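Long-range contact in macrodomain protein (Streptomyces coelicolor, PDB 5E3B), which probably removes ADP-ribose from ADP-ribosylated thymidine in DNA by hydrolysis and whose disruption increases antibiotic production: residues V117-V129 / T153-L165. Sequence-based numbering, arbitrary orientation.
Sequences VRYEAIGTALGRV and TWSRVEPLISDRL
Arg164, whose guanidinium lies over the backbone of Gly123, is tied by NH2 to OD2 of the preceding Asp163 in a 2.7 Å salt bridge. The bond reaches the anti lone pair of OD2, with the carboxylate oxygen tilted out of the guanidinium plane. The contact joins two helices of the macrodomain α/β fold, 119-136 and 154-166; their short segments cross at -37°, with axes 8.8 Å apart. The bend of Arg164 at chi2 (-63°) lays the guanidinium alongside the first helix at Gly123, whose CA lies over one of its faces, and Arg164 NE comes within 3.3 Å of Gly123 O. Arg164 is itself a knob, seated among Gly123, Thr124, Leu126 and Gly127. A water weakly connects NH1 to Tyr119 O.

Knobs-into-holes packing continues along the interface. Leu160 fills the hole formed by Tyr119, Ile122, Gly123 and Leu126, and its CD1 makes a CH-pi contact over one face of the Tyr119 ring, 3.9 Å from the centroid. Arg156 meets the same ring at its edge through aliphatic carbons, CG lying 3.5 Å from Tyr119 CD1. With CG anti to the backbone N (chi1 -179°), the Tyr119 ring swings toward the second helix, one face to Leu160 and its edge to Arg156.

Deeper in the interface, Leu126 is the reciprocal knob, seated among Leu160, Ile161, Arg164 and Leu165. Its side chain also touches Met102 of strand 97-105, whereas Ile161 and Leu165 rest on Val172 of strand 172-176; the pair of helices is thereby packed against different strands of the mixed sheet. The two branches of Leu126 divide the work: CD1 sits 3.8 Å from Leu160 CB, while CD2 meets Leu165 CD1 at 3.9 Å.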
loop_
_atom_site.group_PDB
_atom_site.type_symbol
_atom_site.label_atom_id
_atom_site.label_comp_id
_atom_site.label_asym_id
_atom_site.label_seq_id
_atom_site.Cartn_x
_atom_site.Cartn_y
_atom_site.Cartn_z
ATOM N N VAL A 117 6.321 8.340 -9.011
ATOM C CA VAL A 117 6.385 7.780 -7.659
ATOM C C VAL A 117 7.694 8.238 -7.035
ATOM O O VAL A 117 8.770 8.135 -7.636
ATOM C CB VAL A 117 6.310 6.245 -7.689
ATOM C CG1 VAL A 117 6.457 5.708 -6.294
ATOM C CG2 VAL A 117 5.002 5.740 -8.320
ATOM N N ARG A 118 7.587 8.754 -5.834
ATOM C CA ARG A 118 8.694 9.401 -5.176
ATOM C C ARG A 118 9.432 8.439 -4.247
ATOM O O ARG A 118 8.869 7.986 -3.259
ATOM C CB ARG A 118 8.187 10.597 -4.424
ATOM C CG ARG A 118 7.743 11.690 -5.384
ATOM C CD ARG A 118 8.858 12.688 -5.717
ATOM N NE ARG A 118 8.806 13.794 -4.748
ATOM C CZ ARG A 118 8.483 15.061 -5.008
ATOM N NH1 ARG A 118 8.453 15.937 -4.002
ATOM N NH2 ARG A 118 8.213 15.482 -6.246
ATOM N N TYR A 119 10.706 8.182 -4.561
ATOM C CA TYR A 119 11.526 7.168 -3.873
ATOM C C TYR A 119 11.522 7.425 -2.368
ATOM O O TYR A 119 11.343 6.483 -1.612
ATOM C CB TYR A 119 12.964 7.244 -4.414
ATOM C CG TYR A 119 13.933 6.242 -3.823
ATOM C CD1 TYR A 119 14.060 4.982 -4.383
ATOM C CD2 TYR A 119 14.686 6.533 -2.665
ATOM C CE1 TYR A 119 14.929 4.030 -3.868
ATOM C CE2 TYR A 119 15.586 5.566 -2.180
ATOM C CZ TYR A 119 15.672 4.335 -2.791
ATOM O OH TYR A 119 16.512 3.345 -2.353
ATOM N N GLU A 120 11.727 8.671 -1.922
ATOM C CA GLU A 120 11.823 8.949 -0.486
ATOM C C GLU A 120 10.453 8.709 0.152
ATOM O O GLU A 120 10.369 8.258 1.289
ATOM C CB GLU A 120 12.306 10.384 -0.163
ATOM C CG GLU A 120 13.710 10.722 -0.723
ATOM N N ALA A 121 9.390 9.131 -0.551
ATOM C CA ALA A 121 8.014 8.976 -0.049
ATOM C C ALA A 121 7.635 7.525 0.103
ATOM O O ALA A 121 7.119 7.126 1.108
ATOM C CB ALA A 121 7.044 9.618 -1.024
ATOM N N ILE A 122 7.914 6.737 -0.923
ATOM C CA ILE A 122 7.617 5.303 -0.874
ATOM C C ILE A 122 8.431 4.595 0.225
ATOM O O ILE A 122 7.909 3.716 0.886
ATOM C CB ILE A 122 7.861 4.624 -2.221
ATOM C CG1 ILE A 122 6.820 5.054 -3.180
ATOM C CG2 ILE A 122 7.921 3.097 -2.086
ATOM C CD1 ILE A 122 5.535 4.253 -3.045
ATOM N N GLY A 123 9.711 4.951 0.345
ATOM C CA GLY A 123 10.557 4.373 1.398
ATOM C C GLY A 123 9.987 4.594 2.775
ATOM O O GLY A 123 9.812 3.689 3.586
ATOM N N THR A 124 9.651 5.846 3.070
ATOM C CA THR A 124 9.100 6.265 4.334
ATOM C C THR A 124 7.776 5.514 4.629
ATOM O O THR A 124 7.532 4.960 5.711
ATOM C CB THR A 124 8.887 7.768 4.358
ATOM O OG1 THR A 124 10.235 8.363 4.260
ATOM C CG2 THR A 124 8.243 8.222 5.598
ATOM N N ALA A 125 6.947 5.481 3.609
ATOM C CA ALA A 125 5.629 4.855 3.760
ATOM C C ALA A 125 5.716 3.399 3.994
ATOM O O ALA A 125 5.021 2.811 4.835
ATOM C CB ALA A 125 4.743 5.103 2.514
ATOM N N LEU A 126 6.568 2.741 3.230
ATOM C CA LEU A 126 6.798 1.342 3.482
ATOM C C LEU A 126 7.389 1.016 4.823
ATOM O O LEU A 126 7.069 -0.029 5.422
ATOM C CB LEU A 126 7.674 0.690 2.391
ATOM C CG LEU A 126 7.089 0.564 0.960
ATOM C CD1 LEU A 126 8.174 0.240 -0.045
ATOM C CD2 LEU A 126 6.070 -0.573 0.934
ATOM N N GLY A 127 8.255 1.883 5.331
ATOM C CA GLY A 127 8.711 1.729 6.681
ATOM C C GLY A 127 7.635 1.837 7.719
ATOM O O GLY A 127 7.569 1.071 8.705
ATOM N N ARG A 128 6.729 2.790 7.490
ATOM C CA ARG A 128 5.571 2.884 8.350
ATOM C C ARG A 128 4.613 1.692 8.301
ATOM O O ARG A 128 4.041 1.293 9.329
ATOM C CB ARG A 128 4.817 4.172 8.077
ATOM C CG ARG A 128 5.673 5.343 8.417
ATOM C CD ARG A 128 4.997 6.677 8.250
ATOM N NE ARG A 128 5.958 7.736 8.599
ATOM C CZ ARG A 128 5.687 9.050 8.566
ATOM N NH1 ARG A 128 4.455 9.473 8.272
ATOM N NH2 ARG A 128 6.661 9.953 8.842
ATOM N N VAL A 129 4.411 1.136 7.107
ATOM C CA VAL A 129 3.697 -0.118 6.952
ATOM C C VAL A 129 4.364 -1.209 7.758
ATOM O O VAL A 129 3.710 -1.996 8.406
ATOM C CB VAL A 129 3.577 -0.478 5.447
ATOM C CG1 VAL A 129 3.091 -1.884 5.238
ATOM C CG2 VAL A 129 2.618 0.494 4.751
ATOM N N THR A 153 9.993 2.500 -12.384
ATOM C CA THR A 153 9.152 2.376 -11.143
ATOM C C THR A 153 9.499 1.198 -10.222
ATOM O O THR A 153 9.982 1.426 -9.068
ATOM C CB THR A 153 7.646 2.279 -11.497
ATOM O OG1 THR A 153 7.286 3.419 -12.261
ATOM C CG2 THR A 153 6.699 2.132 -10.195
ATOM N N TRP A 154 9.276 -0.012 -10.699
ATOM C CA TRP A 154 9.385 -1.223 -9.880
ATOM C C TRP A 154 10.852 -1.431 -9.429
ATOM O O TRP A 154 11.104 -2.079 -8.447
ATOM C CB TRP A 154 8.810 -2.467 -10.584
ATOM C CG TRP A 154 8.627 -3.654 -9.739
ATOM C CD1 TRP A 154 9.265 -4.900 -9.826
ATOM C CD2 TRP A 154 7.748 -3.754 -8.644
ATOM N NE1 TRP A 154 8.884 -5.698 -8.789
ATOM C CE2 TRP A 154 7.887 -5.064 -8.098
ATOM C CE3 TRP A 154 6.872 -2.852 -8.038
ATOM C CZ2 TRP A 154 7.238 -5.470 -7.001
ATOM C CZ3 TRP A 154 6.142 -3.319 -6.929
ATOM C CH2 TRP A 154 6.330 -4.631 -6.445
ATOM N N SER A 155 11.803 -0.929 -10.223
ATOM C CA SER A 155 13.197 -1.074 -9.882
ATOM C C SER A 155 13.585 -0.252 -8.690
ATOM O O SER A 155 14.606 -0.530 -8.047
ATOM C CB SER A 155 14.019 -0.613 -11.114
ATOM O OG SER A 155 14.009 0.772 -11.243
ATOM N N ARG A 156 12.866 0.832 -8.454
ATOM C CA ARG A 156 12.925 1.537 -7.143
ATOM C C ARG A 156 12.125 0.876 -6.034
ATOM O O ARG A 156 12.565 0.701 -4.834
ATOM C CB ARG A 156 12.398 2.972 -7.339
ATOM C CG ARG A 156 13.498 3.935 -7.683
ATOM C CD ARG A 156 13.926 3.828 -9.114
ATOM N NE ARG A 156 15.054 4.698 -9.480
ATOM C CZ ARG A 156 15.724 4.580 -10.636
ATOM N NH1 ARG A 156 15.404 3.622 -11.521
ATOM N NH2 ARG A 156 16.749 5.392 -10.909
ATOM N N VAL A 157 10.881 0.562 -6.362
ATOM C CA VAL A 157 10.000 0.043 -5.347
ATOM C C VAL A 157 10.414 -1.317 -4.767
ATOM O O VAL A 157 10.406 -1.456 -3.547
ATOM C CB VAL A 157 8.491 0.079 -5.839
ATOM C CG1 VAL A 157 7.577 -0.607 -4.823
ATOM C CG2 VAL A 157 8.112 1.559 -6.131
ATOM N N GLU A 158 10.749 -2.347 -5.581
ATOM C CA GLU A 158 10.924 -3.662 -5.057
ATOM C C GLU A 158 12.113 -3.592 -4.034
ATOM O O GLU A 158 12.039 -4.184 -2.989
ATOM C CB GLU A 158 11.022 -4.867 -6.065
ATOM C CG GLU A 158 11.208 -6.164 -5.363
ATOM C CD GLU A 158 10.959 -7.526 -6.063
ATOM O OE1 GLU A 158 10.166 -7.651 -6.933
ATOM O OE2 GLU A 158 11.444 -8.565 -5.540
ATOM N N PRO A 159 13.237 -2.914 -4.380
ATOM C CA PRO A 159 14.270 -2.876 -3.351
ATOM C C PRO A 159 13.911 -2.230 -2.048
ATOM O O PRO A 159 14.348 -2.633 -0.968
ATOM C CB PRO A 159 15.391 -2.070 -3.994
ATOM C CG PRO A 159 15.253 -2.335 -5.434
ATOM C CD PRO A 159 13.742 -2.381 -5.664
ATOM N N LEU A 160 12.995 -1.257 -2.114
ATOM C CA LEU A 160 12.470 -0.713 -0.827
ATOM C C LEU A 160 11.557 -1.703 -0.083
ATOM O O LEU A 160 11.491 -1.680 1.143
ATOM C CB LEU A 160 11.779 0.647 -1.122
ATOM C CG LEU A 160 12.674 1.831 -1.611
ATOM C CD1 LEU A 160 11.847 3.026 -2.090
ATOM C CD2 LEU A 160 13.587 2.261 -0.462
ATOM N N ILE A 161 10.858 -2.598 -0.789
ATOM C CA ILE A 161 10.102 -3.683 -0.149
ATOM C C ILE A 161 11.071 -4.568 0.594
ATOM O O ILE A 161 10.899 -4.982 1.747
ATOM C CB ILE A 161 9.238 -4.447 -1.164
ATOM C CG1 ILE A 161 8.195 -3.455 -1.775
ATOM C CG2 ILE A 161 8.653 -5.703 -0.562
ATOM C CD1 ILE A 161 7.406 -4.007 -2.908
ATOM N N SER A 162 12.154 -4.934 -0.127
ATOM C CA SER A 162 13.182 -5.792 0.503
ATOM C C SER A 162 13.766 -5.104 1.753
ATOM O O SER A 162 13.912 -5.792 2.807
ATOM C CB SER A 162 14.339 -6.066 -0.485
ATOM O OG SER A 162 13.854 -6.914 -1.554
ATOM N N ASP A 163 14.124 -3.835 1.616
ATOM C CA ASP A 163 14.843 -3.132 2.686
ATOM C C ASP A 163 13.933 -2.796 3.893
ATOM O O ASP A 163 14.372 -2.775 5.021
ATOM C CB ASP A 163 15.477 -1.904 2.131
ATOM C CG ASP A 163 16.360 -1.221 3.101
ATOM O OD1 ASP A 163 17.395 -1.793 3.514
ATOM O OD2 ASP A 163 16.015 -0.091 3.542
ATOM N N ARG A 164 12.656 -2.440 3.591
ATOM C CA ARG A 164 11.794 -1.975 4.662
ATOM C C ARG A 164 10.910 -3.064 5.273
ATOM O O ARG A 164 10.519 -2.978 6.478
ATOM C CB ARG A 164 10.845 -0.829 4.204
ATOM C CG ARG A 164 11.557 0.402 3.646
ATOM C CD ARG A 164 12.402 1.009 4.772
ATOM N NE ARG A 164 12.679 2.386 4.522
ATOM C CZ ARG A 164 13.555 2.889 3.681
ATOM N NH1 ARG A 164 13.567 4.247 3.594
ATOM N NH2 ARG A 164 14.535 2.161 3.064
ATOM N N LEU A 165 10.551 -4.072 4.463
ATOM C CA LEU A 165 9.666 -5.134 4.885
ATOM C C LEU A 165 10.379 -6.427 5.065
ATOM O O LEU A 165 10.409 -6.914 6.181
ATOM C CB LEU A 165 8.496 -5.294 3.936
ATOM C CG LEU A 165 7.564 -4.067 3.876
ATOM C CD1 LEU A 165 6.636 -4.044 2.681
ATOM C CD2 LEU A 165 6.736 -4.058 5.165
HETATM O O HOH W 1 13.521 5.771 1.019
#